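PDB 5HTL: MSHA biogenesis protein MshE, which binds the second messenger cyclic di-GMP with high affinity through its MshEN domain and probably takes part in biogenesis of the MSHA pilus in Vibrio cholerae. Local coordinates for residues His86-Arg91 and Gly140-Tyr145; Leu90-Ile95 and Ile104-Pro109. One frame throughout, in Å; residues are numbered along the deposited sequence.

Contact 1 (His86-Arg91 and Gly140-Tyr145); sequences HARRLR and GFDRYY
The Arg88 guanidinium lies with one face over the first carbon of the Phe141 side chain, CB of Phe141 standing 3.4 Å above the centre of its plane, while the Asp142 carboxylate and a water meet it at the edge. The salt bridge runs from Arg88 NH2 to Asp142 OD1 at 2.8 Å, almost straight at 173° and within the guanidinium plane; the oxygen is met nearly along its own C-O direction. The same NH2 donates to the water, which also lies within hydrogen-bonding distance of Phe141 O, and Glu84 takes NE in a second salt bridge, so both NE and NH2 carry charged partners, which limits the rotation of the head. Extended from CG to NE, the arginine runs alongside the phenylalanine in the opposite sense. Arg88 N lies over one face of the Phe141 ring, offset toward the rim, and on that face CG makes an off-centre CH-pi contact 4.2 Å from the centroid.

Two antiparallel helices, 84-90 and 134-144, are joined here within the MshEN domain; the axes of 86-90 and 140-144 come within 11.1 Å. The first ends in a Schellman motif with Arg91, at positive phi, as its C' residue; CA of Arg91 borders the Phe141 ring at its edge. Ala87 meets both aromatic side chains: its CB is 3.8 Å from Phe141 CE2 and 3.3 Å from Tyr145 OH, a hydroxyl hydrogen-bonded to the backbone O of Leu82.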
loop_
_atom_site.group_PDB
_atom_site.type_symbol
_atom_site.label_atom_id
_atom_site.label_comp_id
_atom_site.label_asym_id
_atom_site.label_seq_id
_atom_site.Cartn_x
_atom_site.Cartn_y
_atom_site.Cartn_z
ATOM N N HIS A 86 -20.812 -9.527 -0.092
ATOM C CA HIS A 86 -19.479 -9.474 -0.681
ATOM C C HIS A 86 -18.407 -9.103 0.333
ATOM O O HIS A 86 -17.315 -9.665 0.323
ATOM C CB HIS A 86 -19.472 -8.535 -1.878
ATOM C CG HIS A 86 -20.362 -9.009 -2.983
ATOM N ND1 HIS A 86 -20.117 -10.173 -3.671
ATOM C CD2 HIS A 86 -21.521 -8.507 -3.471
ATOM C CE1 HIS A 86 -21.081 -10.360 -4.562
ATOM N NE2 HIS A 86 -21.940 -9.366 -4.462
ATOM N N ALA A 87 -18.723 -8.159 1.215
ATOM C CA ALA A 87 -17.814 -7.796 2.296
ATOM C C ALA A 87 -17.454 -9.026 3.131
ATOM O O ALA A 87 -16.286 -9.286 3.402
ATOM C CB ALA A 87 -18.450 -6.710 3.164
ATOM N N ARG A 88 -18.453 -9.807 3.512
ATOM C CA ARG A 88 -18.220 -11.015 4.294
ATOM C C ARG A 88 -17.441 -12.073 3.517
ATOM O O ARG A 88 -16.504 -12.653 4.057
ATOM C CB ARG A 88 -19.537 -11.569 4.844
ATOM C CG ARG A 88 -20.157 -10.644 5.901
ATOM C CD ARG A 88 -21.442 -11.250 6.481
ATOM N NE ARG A 88 -22.052 -10.415 7.517
ATOM C CZ ARG A 88 -21.711 -10.429 8.807
ATOM N NH1 ARG A 88 -20.727 -11.207 9.247
ATOM N NH2 ARG A 88 -22.341 -9.643 9.668
ATOM N N ARG A 89 -17.788 -12.297 2.253
ATOM C CA ARG A 89 -17.072 -13.286 1.433
ATOM C C ARG A 89 -15.596 -12.952 1.294
ATOM O O ARG A 89 -14.735 -13.834 1.398
ATOM C CB ARG A 89 -17.678 -13.400 0.028
ATOM C CG ARG A 89 -16.937 -14.407 -0.879
ATOM C CD ARG A 89 -15.989 -13.688 -1.832
ATOM N NE ARG A 89 -15.022 -14.533 -2.541
ATOM C CZ ARG A 89 -13.780 -14.779 -2.127
ATOM N NH1 ARG A 89 -13.334 -14.274 -0.984
ATOM N NH2 ARG A 89 -12.976 -15.541 -2.858
ATOM N N LEU A 90 -15.311 -11.667 1.070
ATOM C CA LEU A 90 -13.975 -11.197 0.738
ATOM C C LEU A 90 -13.184 -10.784 1.968
ATOM O O LEU A 90 -11.994 -10.453 1.862
ATOM C CB LEU A 90 -14.090 -10.003 -0.216
ATOM C CG LEU A 90 -14.717 -10.331 -1.570
ATOM C CD1 LEU A 90 -15.018 -9.065 -2.357
ATOM C CD2 LEU A 90 -13.767 -11.225 -2.347
ATOM N N ARG A 91 -13.832 -10.803 3.129
ATOM C CA ARG A 91 -13.256 -10.296 4.380
ATOM C C ARG A 91 -12.654 -8.905 4.171
ATOM O O ARG A 91 -11.475 -8.658 4.451
ATOM C CB ARG A 91 -12.267 -11.297 4.987
ATOM C CG ARG A 91 -12.926 -12.649 5.317
ATOM C CD ARG A 91 -11.901 -13.666 5.804
ATOM N NE ARG A 91 -10.967 -14.016 4.741
ATOM C CZ ARG A 91 -9.835 -14.689 4.926
ATOM N NH1 ARG A 91 -9.502 -15.109 6.138
ATOM N NH2 ARG A 91 -9.044 -14.946 3.897
ATOM N N GLY A 140 -16.860 -5.767 12.883
ATOM C CA GLY A 140 -17.212 -4.621 12.066
ATOM C C GLY A 140 -18.426 -4.891 11.195
ATOM O O GLY A 140 -19.343 -4.071 11.143
ATOM N N PHE A 141 -18.459 -6.042 10.522
ATOM C CA PHE A 141 -19.624 -6.425 9.716
ATOM C C PHE A 141 -20.907 -6.409 10.542
ATOM O O PHE A 141 -21.950 -5.961 10.065
ATOM C CB PHE A 141 -19.432 -7.819 9.102
ATOM C CG PHE A 141 -18.243 -7.927 8.182
ATOM C CD1 PHE A 141 -17.529 -9.117 8.106
ATOM C CD2 PHE A 141 -17.845 -6.854 7.395
ATOM C CE1 PHE A 141 -16.421 -9.238 7.261
ATOM C CE2 PHE A 141 -16.731 -6.967 6.549
ATOM C CZ PHE A 141 -16.030 -8.160 6.485
ATOM N N ASP A 142 -20.820 -6.899 11.771
ATOM C CA ASP A 142 -21.983 -6.988 12.653
ATOM C C ASP A 142 -22.441 -5.605 13.101
ATOM O O ASP A 142 -23.629 -5.373 13.359
ATOM C CB ASP A 142 -21.646 -7.855 13.869
ATOM C CG ASP A 142 -21.349 -9.294 13.496
ATOM O OD1 ASP A 142 -21.827 -9.741 12.431
ATOM O OD2 ASP A 142 -20.644 -9.981 14.267
ATOM N N ARG A 143 -21.482 -4.692 13.160
ATOM C CA ARG A 143 -21.650 -3.349 13.696
ATOM C C ARG A 143 -22.163 -2.363 12.650
ATOM O O ARG A 143 -23.013 -1.510 12.944
ATOM C CB ARG A 143 -20.288 -2.881 14.232
ATOM C CG ARG A 143 -20.227 -1.493 14.819
ATOM C CD ARG A 143 -19.020 -1.369 15.745
ATOM N NE ARG A 143 -17.770 -1.064 15.044
ATOM C CZ ARG A 143 -16.681 -1.831 15.059
ATOM N NH1 ARG A 143 -16.670 -2.969 15.734
ATOM N NH2 ARG A 143 -15.598 -1.459 14.393
ATOM N N TYR A 144 -21.658 -2.491 11.426
ATOM C CA TYR A 144 -21.887 -1.486 10.397
ATOM C C TYR A 144 -22.935 -1.854 9.347
ATOM O O TYR A 144 -23.347 -0.997 8.565
ATOM C CB TYR A 144 -20.572 -1.124 9.710
ATOM C CG TYR A 144 -19.560 -0.499 10.646
ATOM C CD1 TYR A 144 -19.828 0.711 11.278
ATOM C CD2 TYR A 144 -18.342 -1.114 10.903
ATOM C CE1 TYR A 144 -18.909 1.288 12.138
ATOM C CE2 TYR A 144 -17.420 -0.544 11.764
ATOM C CZ TYR A 144 -17.709 0.656 12.377
ATOM O OH TYR A 144 -16.789 1.227 13.231
ATOM N N TYR A 145 -23.337 -3.118 9.306
ATOM C CA TYR A 145 -24.424 -3.530 8.424
ATOM C C TYR A 145 -25.686 -3.767 9.238
ATOM O O TYR A 145 -25.651 -3.721 10.465
ATOM C CB TYR A 145 -24.063 -4.789 7.632
ATOM C CG TYR A 145 -23.029 -4.564 6.552
ATOM C CD1 TYR A 145 -23.368 -3.942 5.355
ATOM C CD2 TYR A 145 -21.716 -4.983 6.723
ATOM C CE1 TYR A 145 -22.429 -3.741 4.362
ATOM C CE2 TYR A 145 -20.768 -4.783 5.743
ATOM C CZ TYR A 145 -21.126 -4.165 4.563
ATOM O OH TYR A 145 -20.177 -3.978 3.594
HETATM O O HOH W 1 -24.656 -7.420 10.000
#

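Contact 2 (Leu90-Ile95 and Ile104-Pro109); sequences LRALVI and IAMSDP. With C2E (9,9'-[(2R,3R,3aS,5S,7aR,9R,10R,10aS,12S,14aR)-3,5,10,12-tetrahydroxy-5,12-dioxidooctahydro-2H,7H-difuro[3,2-d:3',2'-j][1,3,7,9,2,8]tetraoxadiphosphacyclododecine-2,9-diyl]bis(2-amino-1,9-dihydro-6H-purin-6-one)), chain C.
An antiparallel beta pairing, continued by a loop that reaches the ligand, joins Leu90-Ile95 to Ile104-Pro109 in a buried contact within the MshEN domain. Leu93 and Ala105 form the hydrogen-bonded pair: Leu93 N donates to Ala105 O over 2.9 Å, and Ala105 N returns the bond to Leu93 O at the same length. Ala92-Met106 and Val94-Ile104 are the flanking non-hydrogen-bonded pairs. Their side chains share one face of the sheet, where Ala92 CB rests 3.9 Å from CG of the selenomethionine Met106 and 4.0 Å from Ile104 CG2; Leu93 and Ala105 project to the other face, on which Leu93 meets helix 134-144.

These strands are the arms of a beta hairpin, and strand 126-131 runs parallel to the second arm to complete a three-stranded mixed sheet. Past the strand proper, Ser107 N bonds to Arg91 O at 3.2 Å, and a water within hydrogen-bonding distance of that same oxygen accepts from Asp108 N, so one carbonyl meets the start of the loop both directly and by way of water. Ser107 OG sits over a face of the Arg91 guanidinium, 3.3 Å above its plane and toward the rim, without a hydrogen bond to NE; Glu134 pairs with Arg91 NH1. Asp108 swings CG away from its own amide nitrogen (chi1 -173°), which carries OD1 to the cyclic di-GMP, where it accepts from the guanine amino N21 at 2.9 Å and 152°. Gln61 and Arg38 are among the residues that also bind this ligand.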
loop_
_atom_site.group_PDB
_atom_site.type_symbol
_atom_site.label_atom_id
_atom_site.label_comp_id
_atom_site.label_asym_id
_atom_site.label_seq_id
_atom_site.Cartn_x
_atom_site.Cartn_y
_atom_site.Cartn_z
ATOM N N LEU A 90 -15.311 -11.667 1.070
ATOM C CA LEU A 90 -13.975 -11.197 0.738
ATOM C C LEU A 90 -13.184 -10.784 1.968
ATOM O O LEU A 90 -11.994 -10.453 1.862
ATOM C CB LEU A 90 -14.090 -10.003 -0.216
ATOM C CG LEU A 90 -14.717 -10.331 -1.570
ATOM C CD1 LEU A 90 -15.018 -9.065 -2.357
ATOM C CD2 LEU A 90 -13.767 -11.225 -2.347
ATOM N N ARG A 91 -13.832 -10.803 3.129
ATOM C CA ARG A 91 -13.256 -10.296 4.380
ATOM C C ARG A 91 -12.654 -8.905 4.171
ATOM O O ARG A 91 -11.475 -8.658 4.451
ATOM C CB ARG A 91 -12.267 -11.297 4.987
ATOM C CG ARG A 91 -12.926 -12.649 5.317
ATOM C CD ARG A 91 -11.901 -13.666 5.804
ATOM N NE ARG A 91 -10.967 -14.016 4.741
ATOM C CZ ARG A 91 -9.835 -14.689 4.926
ATOM N NH1 ARG A 91 -9.502 -15.109 6.138
ATOM N NH2 ARG A 91 -9.044 -14.946 3.897
ATOM N N ALA A 92 -13.497 -7.998 3.690
ATOM C CA ALA A 92 -13.100 -6.638 3.317
ATOM C C ALA A 92 -14.177 -5.678 3.770
ATOM O O ALA A 92 -15.359 -5.962 3.618
ATOM C CB ALA A 92 -12.923 -6.545 1.815
ATOM N N LEU A 93 -13.771 -4.548 4.332
ATOM C CA LEU A 93 -14.700 -3.520 4.794
ATOM C C LEU A 93 -14.271 -2.162 4.273
ATOM O O LEU A 93 -13.138 -1.738 4.491
ATOM C CB LEU A 93 -14.714 -3.476 6.325
ATOM C CG LEU A 93 -15.661 -2.477 7.005
ATOM C CD1 LEU A 93 -17.089 -2.944 6.802
ATOM C CD2 LEU A 93 -15.376 -2.345 8.496
ATOM N N VAL A 94 -15.176 -1.472 3.588
ATOM C CA VAL A 94 -14.922 -0.106 3.149
ATOM C C VAL A 94 -15.091 0.838 4.333
ATOM O O VAL A 94 -16.180 0.937 4.906
ATOM C CB VAL A 94 -15.912 0.324 2.054
ATOM C CG1 VAL A 94 -15.562 1.723 1.559
ATOM C CG2 VAL A 94 -15.899 -0.674 0.910
ATOM N N ILE A 95 -13.999 1.487 4.734
ATOM C CA ILE A 95 -14.016 2.348 5.919
ATOM C C ILE A 95 -13.843 3.824 5.596
ATOM O O ILE A 95 -13.983 4.674 6.471
ATOM C CB ILE A 95 -12.956 1.921 6.972
ATOM C CG1 ILE A 95 -11.537 2.071 6.421
ATOM C CG2 ILE A 95 -13.219 0.488 7.449
ATOM C CD1 ILE A 95 -10.422 1.853 7.474
ATOM N N ILE A 104 -9.927 0.528 2.277
ATOM C CA ILE A 104 -10.514 -0.782 2.522
ATOM C C ILE A 104 -9.656 -1.577 3.496
ATOM O O ILE A 104 -8.471 -1.816 3.251
ATOM C CB ILE A 104 -10.669 -1.580 1.206
ATOM C CG1 ILE A 104 -11.547 -0.802 0.212
ATOM C CG2 ILE A 104 -11.256 -2.971 1.478
ATOM C CD1 ILE A 104 -11.859 -1.556 -1.068
ATOM N N ALA A 105 -10.274 -1.985 4.601
ATOM C CA ALA A 105 -9.619 -2.871 5.565
ATOM C C ALA A 105 -9.843 -4.315 5.154
ATOM O O ALA A 105 -10.970 -4.706 4.873
ATOM C CB ALA A 105 -10.156 -2.621 6.971
HETATM N N MSE A 106 -8.780 -5.104 5.076
HETATM C CA MSE A 106 -8.908 -6.527 4.758
HETATM C C MSE A 106 -8.170 -7.365 5.767
HETATM O O MSE A 106 -7.162 -6.935 6.320
HETATM C CB MSE A 106 -8.319 -6.824 3.385
HETATM C CG MSE A 106 -9.048 -6.176 2.251
HETATM SE SE MSE A 106 -8.245 -6.734 0.588
HETATM C CE MSE A 106 -8.826 -8.578 0.545
ATOM N N SER A 107 -8.652 -8.580 5.992
ATOM C CA SER A 107 -7.952 -9.514 6.862
ATOM C C SER A 107 -6.763 -10.101 6.110
ATOM O O SER A 107 -5.741 -10.434 6.707
ATOM C CB SER A 107 -8.885 -10.640 7.291
ATOM O OG SER A 107 -9.021 -11.577 6.253
ATOM N N ASP A 108 -6.890 -10.215 4.793
ATOM C CA ASP A 108 -5.799 -10.743 3.978
ATOM C C ASP A 108 -5.581 -9.932 2.700
ATOM O O ASP A 108 -6.060 -10.296 1.637
ATOM C CB ASP A 108 -6.037 -12.221 3.650
ATOM C CG ASP A 108 -4.857 -12.861 2.954
ATOM O OD1 ASP A 108 -3.815 -12.193 2.814
ATOM O OD2 ASP A 108 -4.986 -14.038 2.550
ATOM N N PRO A 109 -4.841 -8.822 2.798
ATOM C CA PRO A 109 -4.583 -8.020 1.598
ATOM C C PRO A 109 -3.645 -8.722 0.603
ATOM O O PRO A 109 -3.535 -8.271 -0.531
ATOM C CB PRO A 109 -3.945 -6.736 2.159
ATOM C CG PRO A 109 -3.509 -7.085 3.536
ATOM C CD PRO A 109 -4.429 -8.141 4.033
HETATM P P1 C2E C . 5.798 -14.309 -0.590
HETATM O O2P C2E C . 6.274 -13.941 0.794
HETATM O O1P C2E C . 6.447 -13.469 -1.670
HETATM O "O5'" C2E C . 6.097 -15.844 -0.814
HETATM C "C5'" C2E C . 5.681 -16.610 -1.910
HETATM C "C4'" C2E C . 5.866 -18.048 -1.749
HETATM O "O4'" C2E C . 7.217 -18.364 -1.608
HETATM C "C3'" C2E C . 5.195 -18.564 -0.506
HETATM O "O3'" C2E C . 3.906 -19.038 -0.813
HETATM C "C2'" C2E C . 6.072 -19.532 -0.014
HETATM O "O2'" C2E C . 5.694 -20.840 -0.493
HETATM C "C1'" C2E C . 7.430 -19.171 -0.487
HETATM N N9 C2E C . 8.131 -18.387 0.484
HETATM C C8 C2E C . 7.879 -17.372 1.305
HETATM N N7 C2E C . 9.032 -17.096 1.927
HETATM C C5 C2E C . 10.002 -17.949 1.479
HETATM C C6 C2E C . 11.358 -18.068 1.802
HETATM O O6 C2E C . 11.923 -17.255 2.717
HETATM N N1 C2E C . 12.090 -19.013 1.199
HETATM C C2 C2E C . 11.528 -19.815 0.291
HETATM N N2 C2E C . 12.364 -20.804 -0.317
HETATM N N3 C2E C . 10.226 -19.738 -0.059
HETATM C C4 C2E C . 9.428 -18.812 0.520
HETATM P P11 C2E C . 2.693 -18.837 0.199
HETATM O O21 C2E C . 1.478 -19.612 -0.284
HETATM O O11 C2E C . 3.117 -19.399 1.525
HETATM O O5A C2E C . 2.395 -17.326 0.450
HETATM C C5A C2E C . 1.963 -16.465 -0.591
HETATM C C4A C2E C . 2.053 -15.053 -0.320
HETATM O O4A C2E C . 1.088 -14.679 0.723
HETATM C C3A C2E C . 3.366 -14.650 0.229
HETATM O O3A C2E C . 4.238 -14.091 -0.734
HETATM C C2A C2E C . 3.072 -13.674 1.297
HETATM O O2A C2E C . 3.018 -12.375 0.861
HETATM C C1A C2E C . 1.724 -14.041 1.806
HETATM N N91 C2E C . 1.633 -14.967 2.927
HETATM C C81 C2E C . 2.490 -15.940 3.294
HETATM N N71 C2E C . 2.001 -16.589 4.366
HETATM C C51 C2E C . 0.809 -16.031 4.686
HETATM C C61 C2E C . -0.167 -16.254 5.664
HETATM O O61 C2E C . -0.039 -17.254 6.613
HETATM N N11 C2E C . -1.256 -15.487 5.689
HETATM C C21 C2E C . -1.431 -14.517 4.798
HETATM N N21 C2E C . -2.613 -13.761 4.915
HETATM N N31 C2E C . -0.537 -14.264 3.835
HETATM C C41 C2E C . 0.584 -15.013 3.769
HETATM O O HOH W 2 -9.221 -10.313 3.265
#

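How the contacts relate
From the N-terminal side, helix 84-90 leads directly through Leu90 and Arg91 into strand 92-98, so both contacts start from the same part of the chain. Contact 2 closes the shorter loop, the hairpin turn back through strand 101-106. Contact 1 closes a longer one, returning only after helix 112-121 and strand 126-131 have been traversed, with the C-terminal helix 134-144. The hairpin loop is therefore nested inside the longer closure. Phe141 touches both parts: besides meeting helix 84-90, it packs on Leu93 of the strand. Together the contacts tie the sheet to two helices, and contact 2 extends that connection to the cyclic di-GMP pocket.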